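Soluble epoxide hydrolase (Bacillus megaterium, PDB 4INZ) is an enzyme of the alpha/beta hydrolase fold, built round a mostly parallel beta sheet with helices packed on it. Local coordinates at residues 42-47 / 110-115; 26-31 / 71-76; 38-43 / 66-71. The protein carries 1 engineered substitution. One frame throughout, in Å; residues are numbered along the deposited sequence.

In the fold
After the edge strand 20-25 the chain enters strand 28-36, where contact 2 (26-31 with 71-76) closes a long loop onto the turn that follows strand 66-70. Within that loop, contact 3 (38-43 with 66-71) pairs the next strand, 40-44, with 66-70. Contact 1 (42-47 with 110-115) leaves the same strand 40-44 by its other edge and reaches strand 108-112; its segments alternate along the chain with those of contact 2, so the two cross. The three together bind four neighbouring strands of the sheet, 28-36, 66-70, 40-44 and 108-112. Contacts 1 and 2 also touch past the strand ends, where H45 meets L72 and Y75.

Contact 1: 42-47 / 110-115; sequences LFLHGF and LVVHDW
L42 and L110 lie side by side on one face of two parallel strands, touching through L42 CD2 and L110 CD1, 4.0 Å apart. L110, its CG anti to the backbone N (chi1 -168°), also leans CD1 on L42 O, which takes a nearly straight bond from V111 N at 2.9 Å. F43 points to the other face together with V111; its ring meets the valine obliquely, with F43 CD2 3.5 Å from V111 CB. L44 returns to the side of L42. Its N reaches V111 O at 2.8 Å, so V111 is gripped at both N and O by residues on either side of F43. L44 CD1 spans the methyls L110 CD1 and V112 CG1, and L44 O receives a weak bond from H113 N.

Beyond the strand, the CB of H45 points away from 110-115. ND1 donates almost in the ring plane to G46 O, 2.9 Å away, while NE2 bonds L72 N, linking this loop to the turn after strand 66-70. G46, lacking a side chain, lets the turn come close: its CA is 3.6 Å from W115 N. F47 N then bonds D114 OD2 at 2.9 Å, from above the carboxylate plane, and W115 N makes a weak bond to the same oxygen. F47 CB sits at the edge of the W115 indole, and both rings meet Y220 edge-to-face.

D114, between strand 108-112 and helix 115-126, has a positive phi (59°) with psi -126°, an unfavourable conformation characteristic of the nucleophile elbow of the alpha/beta hydrolase fold. The amides of F47 and W115 converging on one oxygen are consistent with the oxyanion hole that the HGXP loop and the elbow form in relatives.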
loop_
_atom_site.group_PDB
_atom_site.type_symbol
_atom_site.label_atom_id
_atom_site.label_comp_id
_atom_site.label_asym_id
_atom_site.label_seq_id
_atom_site.Cartn_x
_atom_site.Cartn_y
_atom_site.Cartn_z
ATOM N N LEU A 42 5.950 -7.630 7.612
ATOM C CA LEU A 42 4.565 -7.173 7.591
ATOM C C LEU A 42 4.266 -6.467 6.273
ATOM O O LEU A 42 4.958 -5.516 5.909
ATOM C CB LEU A 42 4.330 -6.221 8.762
ATOM C CG LEU A 42 2.953 -5.574 8.893
ATOM C CD1 LEU A 42 1.881 -6.641 9.097
ATOM C CD2 LEU A 42 2.950 -4.580 10.059
ATOM N N PHE A 43 3.243 -6.947 5.565
ATOM C CA PHE A 43 2.887 -6.445 4.233
ATOM C C PHE A 43 1.613 -5.609 4.303
ATOM O O PHE A 43 0.607 -6.051 4.881
ATOM C CB PHE A 43 2.602 -7.607 3.267
ATOM C CG PHE A 43 3.759 -8.537 3.041
ATOM C CD1 PHE A 43 4.020 -9.574 3.933
ATOM C CD2 PHE A 43 4.549 -8.414 1.903
ATOM C CE1 PHE A 43 5.072 -10.448 3.715
ATOM C CE2 PHE A 43 5.612 -9.285 1.670
ATOM C CZ PHE A 43 5.870 -10.309 2.573
ATOM N N LEU A 44 1.647 -4.429 3.690
ATOM C CA LEU A 44 0.497 -3.529 3.640
ATOM C C LEU A 44 0.096 -3.240 2.198
ATOM O O LEU A 44 0.850 -2.601 1.445
ATOM C CB LEU A 44 0.835 -2.194 4.312
ATOM C CG LEU A 44 1.416 -2.228 5.726
ATOM C CD1 LEU A 44 1.574 -0.807 6.237
ATOM C CD2 LEU A 44 0.529 -3.042 6.664
ATOM N N HIS A 45 -1.096 -3.700 1.829
ATOM C CA HIS A 45 -1.660 -3.481 0.506
ATOM C C HIS A 45 -2.243 -2.084 0.386
ATOM O O HIS A 45 -2.213 -1.291 1.338
ATOM C CB HIS A 45 -2.789 -4.483 0.265
ATOM C CG HIS A 45 -3.992 -4.219 1.117
ATOM N ND1 HIS A 45 -4.988 -3.342 0.744
ATOM C CD2 HIS A 45 -4.334 -4.680 2.344
ATOM C CE1 HIS A 45 -5.901 -3.287 1.699
ATOM N NE2 HIS A 45 -5.527 -4.088 2.681
ATOM N N GLY A 46 -2.775 -1.787 -0.799
ATOM C CA GLY A 46 -3.469 -0.535 -1.043
ATOM C C GLY A 46 -4.791 -0.767 -1.761
ATOM O O GLY A 46 -5.382 -1.836 -1.658
ATOM N N PHE A 47 -5.241 0.231 -2.512
ATOM C CA PHE A 47 -6.567 0.211 -3.124
ATOM C C PHE A 47 -6.530 -0.322 -4.552
ATOM O O PHE A 47 -5.681 0.090 -5.340
ATOM C CB PHE A 47 -7.127 1.637 -3.155
ATOM C CG PHE A 47 -8.433 1.754 -3.887
ATOM C CD1 PHE A 47 -9.634 1.591 -3.211
ATOM C CD2 PHE A 47 -8.463 2.016 -5.253
ATOM C CE1 PHE A 47 -10.837 1.691 -3.877
ATOM C CE2 PHE A 47 -9.671 2.116 -5.928
ATOM C CZ PHE A 47 -10.861 1.950 -5.233
ATOM N N LEU A 110 9.109 -3.934 6.844
ATOM C CA LEU A 110 7.818 -3.430 6.385
ATOM C C LEU A 110 7.769 -3.372 4.854
ATOM O O LEU A 110 8.621 -2.742 4.218
ATOM C CB LEU A 110 7.561 -2.042 6.976
ATOM C CG LEU A 110 6.140 -1.494 6.840
ATOM C CD1 LEU A 110 5.166 -2.387 7.593
ATOM C CD2 LEU A 110 6.063 -0.056 7.355
ATOM N N VAL A 111 6.771 -4.031 4.267
ATOM C CA VAL A 111 6.653 -4.140 2.807
ATOM C C VAL A 111 5.334 -3.508 2.371
ATOM O O VAL A 111 4.272 -3.905 2.846
ATOM C CB VAL A 111 6.680 -5.616 2.373
ATOM C CG1 VAL A 111 6.748 -5.733 0.841
ATOM C CG2 VAL A 111 7.856 -6.317 3.022
ATOM N N VAL A 112 5.391 -2.521 1.484
ATOM C CA VAL A 112 4.230 -1.646 1.301
ATOM C C VAL A 112 3.943 -1.298 -0.154
ATOM O O VAL A 112 4.848 -1.302 -0.984
ATOM C CB VAL A 112 4.397 -0.336 2.110
ATOM C CG1 VAL A 112 4.606 -0.650 3.595
ATOM C CG2 VAL A 112 5.566 0.480 1.574
ATOM N N HIS A 113 2.682 -0.975 -0.443
ATOM C CA HIS A 113 2.224 -0.720 -1.810
ATOM C C HIS A 113 1.024 0.236 -1.781
ATOM O O HIS A 113 0.129 0.079 -0.949
ATOM C CB HIS A 113 1.825 -2.059 -2.451
ATOM C CG HIS A 113 1.202 -1.951 -3.805
ATOM N ND1 HIS A 113 1.832 -1.356 -4.884
ATOM C CD2 HIS A 113 0.022 -2.423 -4.275
ATOM C CE1 HIS A 113 1.054 -1.445 -5.948
ATOM N NE2 HIS A 113 -0.052 -2.084 -5.604
ATOM N N ASP A 114 1.030 1.235 -2.661
ATOM C CA ASP A 114 -0.138 2.096 -2.899
ATOM C C ASP A 114 -0.558 2.808 -1.599
ATOM O O ASP A 114 0.281 3.451 -0.965
ATOM C CB ASP A 114 -1.275 1.274 -3.538
ATOM C CG ASP A 114 -2.412 2.134 -4.073
ATOM O OD1 ASP A 114 -2.308 2.632 -5.222
ATOM O OD2 ASP A 114 -3.417 2.297 -3.354
ATOM N N TRP A 115 -1.822 2.696 -1.180
ATOM C CA TRP A 115 -2.221 3.293 0.100
ATOM C C TRP A 115 -1.368 2.745 1.243
ATOM O O TRP A 115 -1.044 3.463 2.190
ATOM C CB TRP A 115 -3.720 3.086 0.406
ATOM C CG TRP A 115 -4.521 4.350 0.265
ATOM C CD1 TRP A 115 -5.398 4.662 -0.736
ATOM C CD2 TRP A 115 -4.493 5.485 1.138
ATOM N NE1 TRP A 115 -5.923 5.917 -0.535
ATOM C CE2 TRP A 115 -5.381 6.445 0.607
ATOM C CE3 TRP A 115 -3.805 5.781 2.321
ATOM C CZ2 TRP A 115 -5.595 7.684 1.216
ATOM C CZ3 TRP A 115 -4.024 7.012 2.928
ATOM C CH2 TRP A 115 -4.909 7.946 2.373
#

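Contact 2: 26-31 / 71-76; sequences NGVNLH and DLRGYN
D71 N donates to H31 O at 2.9 Å, the one backbone hydrogen bond between strand 28-31 and segment 71-76, which then swings into a type II turn from L72 to Y75 with G74 as its third residue. The side chains of H31 and D71 run together, ring and carboxylate planes 21° apart. H31 ND1 donates to D71 OD2 at 2.7 Å, and N76 ND2 reaches the same OD2 at 2.8 Å from the opposite face of the carboxylate; D71 OD1 is taken by S51. Further along, L30 CD2 packs against R73 CA at 3.8 Å. The arginine bends back at chi3 (59°), bringing its guanidinium over V28: V28 CG1 lies against one face, 3.5 Å from R73 NH2, while N26 O sits at the edge. The main partner of R73 is D95, a salt bridge through NE, and N26 ND2 holds the other oxygen of that aspartate. With donors at both its oxygens, the buried carboxylate of D71 is probably ionised; it ties the start of the L72-Y75 turn to strand 28-36, while the R73-D95 pair ties the turn to helix 89-102.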
loop_
_atom_site.group_PDB
_atom_site.type_symbol
_atom_site.label_atom_id
_atom_site.label_comp_id
_atom_site.label_asym_id
_atom_site.label_seq_id
_atom_site.Cartn_x
_atom_site.Cartn_y
_atom_site.Cartn_z
ATOM N N ASN A 26 -6.423 -0.668 18.294
ATOM C CA ASN A 26 -6.883 0.687 18.040
ATOM C C ASN A 26 -8.393 0.774 17.831
ATOM O O ASN A 26 -8.874 1.550 17.001
ATOM C CB ASN A 26 -6.145 1.244 16.820
ATOM C CG ASN A 26 -6.206 2.753 16.738
ATOM O OD1 ASN A 26 -6.517 3.431 17.723
ATOM N ND2 ASN A 26 -5.906 3.291 15.562
ATOM N N GLY A 27 -9.136 -0.037 18.579
ATOM C CA GLY A 27 -10.588 0.034 18.579
ATOM C C GLY A 27 -11.283 -0.738 17.471
ATOM O O GLY A 27 -12.505 -0.657 17.329
ATOM N N VAL A 28 -10.512 -1.486 16.687
ATOM C CA VAL A 28 -11.073 -2.265 15.587
ATOM C C VAL A 28 -10.478 -3.669 15.538
ATOM O O VAL A 28 -9.390 -3.905 16.064
ATOM C CB VAL A 28 -10.831 -1.570 14.225
ATOM C CG1 VAL A 28 -11.374 -0.149 14.252
ATOM C CG2 VAL A 28 -9.347 -1.568 13.876
ATOM N N ASN A 29 -11.202 -4.598 14.917
ATOM C CA ASN A 29 -10.685 -5.935 14.664
ATOM C C ASN A 29 -10.167 -5.997 13.239
ATOM O O ASN A 29 -10.941 -5.837 12.290
ATOM C CB ASN A 29 -11.780 -6.994 14.836
ATOM C CG ASN A 29 -12.211 -7.169 16.278
ATOM O OD1 ASN A 29 -11.402 -7.074 17.202
ATOM N ND2 ASN A 29 -13.498 -7.436 16.478
ATOM N N LEU A 30 -8.863 -6.218 13.084
ATOM C CA LEU A 30 -8.274 -6.344 11.757
ATOM C C LEU A 30 -7.972 -7.798 11.430
ATOM O O LEU A 30 -7.429 -8.531 12.258
ATOM C CB LEU A 30 -6.988 -5.529 11.655
ATOM C CG LEU A 30 -7.095 -4.029 11.898
ATOM C CD1 LEU A 30 -5.754 -3.385 11.642
ATOM C CD2 LEU A 30 -8.166 -3.415 11.010
ATOM N N HIS A 31 -8.330 -8.202 10.218
ATOM C CA HIS A 31 -8.053 -9.542 9.724
ATOM C C HIS A 31 -6.679 -9.602 9.052
ATOM O O HIS A 31 -6.243 -8.631 8.438
ATOM C CB HIS A 31 -9.136 -9.944 8.724
ATOM C CG HIS A 31 -8.912 -11.281 8.087
ATOM N ND1 HIS A 31 -8.341 -11.424 6.840
ATOM C CD2 HIS A 31 -9.205 -12.534 8.512
ATOM C CE1 HIS A 31 -8.282 -12.707 6.529
ATOM N NE2 HIS A 31 -8.802 -13.403 7.525
ATOM N N ASP A 71 -5.134 -6.995 6.320
ATOM C CA ASP A 71 -6.233 -6.325 5.633
ATOM C C ASP A 71 -6.468 -4.999 6.344
ATOM O O ASP A 71 -6.860 -4.985 7.516
ATOM C CB ASP A 71 -7.519 -7.161 5.673
ATOM C CG ASP A 71 -7.457 -8.398 4.782
ATOM O OD1 ASP A 71 -6.720 -8.398 3.768
ATOM O OD2 ASP A 71 -8.187 -9.364 5.084
ATOM N N LEU A 72 -6.206 -3.890 5.659
ATOM C CA LEU A 72 -6.404 -2.568 6.257
ATOM C C LEU A 72 -7.856 -2.366 6.694
ATOM O O LEU A 72 -8.765 -2.988 6.148
ATOM C CB LEU A 72 -5.999 -1.475 5.271
ATOM C CG LEU A 72 -4.536 -1.479 4.828
ATOM C CD1 LEU A 72 -4.292 -0.358 3.812
ATOM C CD2 LEU A 72 -3.599 -1.338 6.029
ATOM N N ARG A 73 -8.075 -1.485 7.666
ATOM C CA ARG A 73 -9.432 -1.242 8.139
ATOM C C ARG A 73 -10.325 -0.886 6.959
ATOM O O ARG A 73 -9.919 -0.143 6.056
ATOM C CB ARG A 73 -9.485 -0.159 9.231
ATOM C CG ARG A 73 -8.939 1.210 8.824
ATOM C CD ARG A 73 -9.236 2.266 9.888
ATOM N NE ARG A 73 -8.667 1.939 11.195
ATOM C CZ ARG A 73 -9.243 2.252 12.356
ATOM N NH1 ARG A 73 -10.399 2.904 12.375
ATOM N NH2 ARG A 73 -8.664 1.923 13.504
ATOM N N GLY A 74 -11.530 -1.444 6.956
ATOM C CA GLY A 74 -12.466 -1.211 5.875
ATOM C C GLY A 74 -12.390 -2.249 4.767
ATOM O O GLY A 74 -13.326 -2.382 3.991
ATOM N N TYR A 75 -11.280 -2.985 4.699
ATOM C CA TYR A 75 -11.045 -3.952 3.623
ATOM C C TYR A 75 -11.342 -5.404 3.995
ATOM O O TYR A 75 -11.038 -5.847 5.106
ATOM C CB TYR A 75 -9.584 -3.891 3.164
ATOM C CG TYR A 75 -9.243 -2.739 2.252
ATOM C CD1 TYR A 75 -9.000 -1.470 2.763
ATOM C CD2 TYR A 75 -9.140 -2.927 0.873
ATOM C CE1 TYR A 75 -8.658 -0.413 1.922
ATOM C CE2 TYR A 75 -8.803 -1.881 0.036
ATOM C CZ TYR A 75 -8.571 -0.625 0.565
ATOM O OH TYR A 75 -8.233 0.415 -0.272
ATOM N N ASN A 76 -11.897 -6.143 3.034
ATOM C CA ASN A 76 -12.118 -7.581 3.182
ATOM C C ASN A 76 -12.795 -7.901 4.512
ATOM O O ASN A 76 -13.881 -7.395 4.793
ATOM C CB ASN A 76 -10.785 -8.336 3.037
ATOM C CG ASN A 76 -10.966 -9.838 2.884
ATOM O OD1 ASN A 76 -11.971 -10.303 2.352
ATOM N ND2 ASN A 76 -9.991 -10.605 3.362
#

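Contact 3: 38-43 / 66-71; sequences GELMLF and HTVALD
Strands 40-43 and 66-70 run parallel, their axes 4.7 Å apart at closest and inclined by 21°, joined by five backbone hydrogen bonds from H66 N to E39 O through to L70 N to F43 O, 3.2 Å. On one face V68 stands between two leucines: its CG2 meets L40 CD1 at 3.6 Å and its CG1 meets L42 CD1 at 3.7 Å. With L40 CG anti to the backbone N (chi1 178°), a chi2 of 63° turns CD1 toward strand 66-70, where it also rests on H66 O. V68 CG2 lies over one face of the H66 ring, offset toward the rim. The imidazole is tied at both nitrogens, ND1 to Y105 and NE2 to S34, which fixes its rotation at the partly exposed start of the strand.

The two strands, with helix 55-61 between them in sequence, make a beta-alpha-beta unit of the alpha/beta hydrolase fold. That helix packs on the face carrying F43, T67 and A69, whereas helix 89-102 touches L42 and L70 on the other.

On the F43 face, the ring presents its rim to the neighbouring strand: F43 CD1 is 3.4 Å from V68 O, and T67 CB lies near the ring plane, 3.9 Å from CE1 of F43. T67 turns its hydroxyl to K35 O on strand 28-36. Nearer the backbone, the CB atoms of F43 and A69 are 4.1 Å apart. Near L70, one water donates to both F43 O and L70 O, bridging the carbonyls beside the last backbone bond.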
loop_
_atom_site.group_PDB
_atom_site.type_symbol
_atom_site.label_atom_id
_atom_site.label_comp_id
_atom_site.label_asym_id
_atom_site.label_seq_id
_atom_site.Cartn_x
_atom_site.Cartn_y
_atom_site.Cartn_z
ATOM N N GLY A 38 9.844 -16.524 12.756
ATOM C CA GLY A 38 11.050 -15.718 12.780
ATOM C C GLY A 38 10.747 -14.238 12.915
ATOM O O GLY A 38 9.730 -13.859 13.503
ATOM N N GLU A 39 11.636 -13.406 12.377
ATOM C CA GLU A 39 11.429 -11.963 12.350
ATOM C C GLU A 39 10.174 -11.637 11.552
ATOM O O GLU A 39 9.823 -12.354 10.607
ATOM C CB GLU A 39 12.645 -11.256 11.740
ATOM C CG GLU A 39 13.931 -11.443 12.539
ATOM C CD GLU A 39 13.819 -10.895 13.954
ATOM O OE1 GLU A 39 14.198 -11.610 14.909
ATOM O OE2 GLU A 39 13.351 -9.746 14.114
ATOM N N LEU A 40 9.500 -10.556 11.929
ATOM C CA LEU A 40 8.253 -10.170 11.278
ATOM C C LEU A 40 8.496 -9.442 9.960
ATOM O O LEU A 40 9.239 -8.459 9.906
ATOM C CB LEU A 40 7.430 -9.276 12.205
ATOM C CG LEU A 40 6.100 -8.735 11.684
ATOM C CD1 LEU A 40 5.131 -9.881 11.389
ATOM C CD2 LEU A 40 5.507 -7.761 12.707
ATOM N N MET A 41 7.863 -9.946 8.904
ATOM C CA MET A 41 7.763 -9.234 7.640
ATOM C C MET A 41 6.284 -8.905 7.449
ATOM O O MET A 41 5.461 -9.790 7.194
ATOM C CB MET A 41 8.297 -10.082 6.483
ATOM C CG MET A 41 8.341 -9.341 5.148
ATOM S SD MET A 41 9.050 -10.346 3.832
ATOM C CE MET A 41 10.794 -10.298 4.286
ATOM N N LEU A 42 5.950 -7.630 7.612
ATOM C CA LEU A 42 4.565 -7.173 7.591
ATOM C C LEU A 42 4.266 -6.467 6.273
ATOM O O LEU A 42 4.958 -5.516 5.909
ATOM C CB LEU A 42 4.330 -6.221 8.762
ATOM C CG LEU A 42 2.953 -5.574 8.893
ATOM C CD1 LEU A 42 1.881 -6.641 9.097
ATOM C CD2 LEU A 42 2.950 -4.580 10.059
ATOM N N PHE A 43 3.243 -6.947 5.565
ATOM C CA PHE A 43 2.887 -6.445 4.233
ATOM C C PHE A 43 1.613 -5.609 4.303
ATOM O O PHE A 43 0.607 -6.051 4.881
ATOM C CB PHE A 43 2.602 -7.607 3.267
ATOM C CG PHE A 43 3.759 -8.537 3.041
ATOM C CD1 PHE A 43 4.020 -9.574 3.933
ATOM C CD2 PHE A 43 4.549 -8.414 1.903
ATOM C CE1 PHE A 43 5.072 -10.448 3.715
ATOM C CE2 PHE A 43 5.612 -9.285 1.670
ATOM C CZ PHE A 43 5.870 -10.309 2.573
ATOM N N HIS A 66 8.437 -14.614 9.602
ATOM C CA HIS A 66 7.024 -14.661 9.932
ATOM C C HIS A 66 6.336 -13.646 9.033
ATOM O O HIS A 66 6.362 -12.443 9.307
ATOM C CB HIS A 66 6.789 -14.306 11.406
ATOM C CG HIS A 66 5.355 -14.389 11.828
ATOM N ND1 HIS A 66 4.901 -13.879 13.027
ATOM C CD2 HIS A 66 4.271 -14.924 11.212
ATOM C CE1 HIS A 66 3.602 -14.098 13.133
ATOM N NE2 HIS A 66 3.195 -14.731 12.046
ATOM N N THR A 67 5.739 -14.129 7.948
ATOM C CA THR A 67 5.106 -13.246 6.975
ATOM C C THR A 67 3.660 -12.982 7.367
ATOM O O THR A 67 2.861 -13.908 7.469
ATOM C CB THR A 67 5.139 -13.851 5.558
ATOM O OG1 THR A 67 4.527 -15.145 5.580
ATOM C CG2 THR A 67 6.576 -13.983 5.068
ATOM N N VAL A 68 3.333 -11.713 7.583
ATOM C CA VAL A 68 1.974 -11.305 7.926
ATOM C C VAL A 68 1.477 -10.261 6.932
ATOM O O VAL A 68 2.116 -9.217 6.743
ATOM C CB VAL A 68 1.919 -10.723 9.363
ATOM C CG1 VAL A 68 0.569 -10.091 9.643
ATOM C CG2 VAL A 68 2.217 -11.813 10.390
ATOM N N ALA A 69 0.354 -10.548 6.278
ATOM C CA ALA A 69 -0.262 -9.580 5.373
ATOM C C ALA A 69 -1.580 -9.096 5.965
ATOM O O ALA A 69 -2.516 -9.876 6.151
ATOM C CB ALA A 69 -0.481 -10.197 3.978
ATOM N N LEU A 70 -1.636 -7.804 6.274
ATOM C CA LEU A 70 -2.786 -7.205 6.942
ATOM C C LEU A 70 -3.870 -6.792 5.946
ATOM O O LEU A 70 -3.564 -6.301 4.860
ATOM C CB LEU A 70 -2.325 -5.975 7.725
ATOM C CG LEU A 70 -3.308 -5.237 8.632
ATOM C CD1 LEU A 70 -3.775 -6.150 9.761
ATOM C CD2 LEU A 70 -2.623 -3.997 9.198
ATOM N N ASP A 71 -5.134 -6.995 6.320
ATOM C CA ASP A 71 -6.233 -6.325 5.633
ATOM C C ASP A 71 -6.468 -4.999 6.344
ATOM O O ASP A 71 -6.860 -4.985 7.516
ATOM C CB ASP A 71 -7.519 -7.161 5.673
ATOM C CG ASP A 71 -7.457 -8.398 4.782
ATOM O OD1 ASP A 71 -6.720 -8.398 3.768
ATOM O OD2 ASP A 71 -8.187 -9.364 5.084
HETATM O O HOH W 1 -1.479 -6.488 3.112
#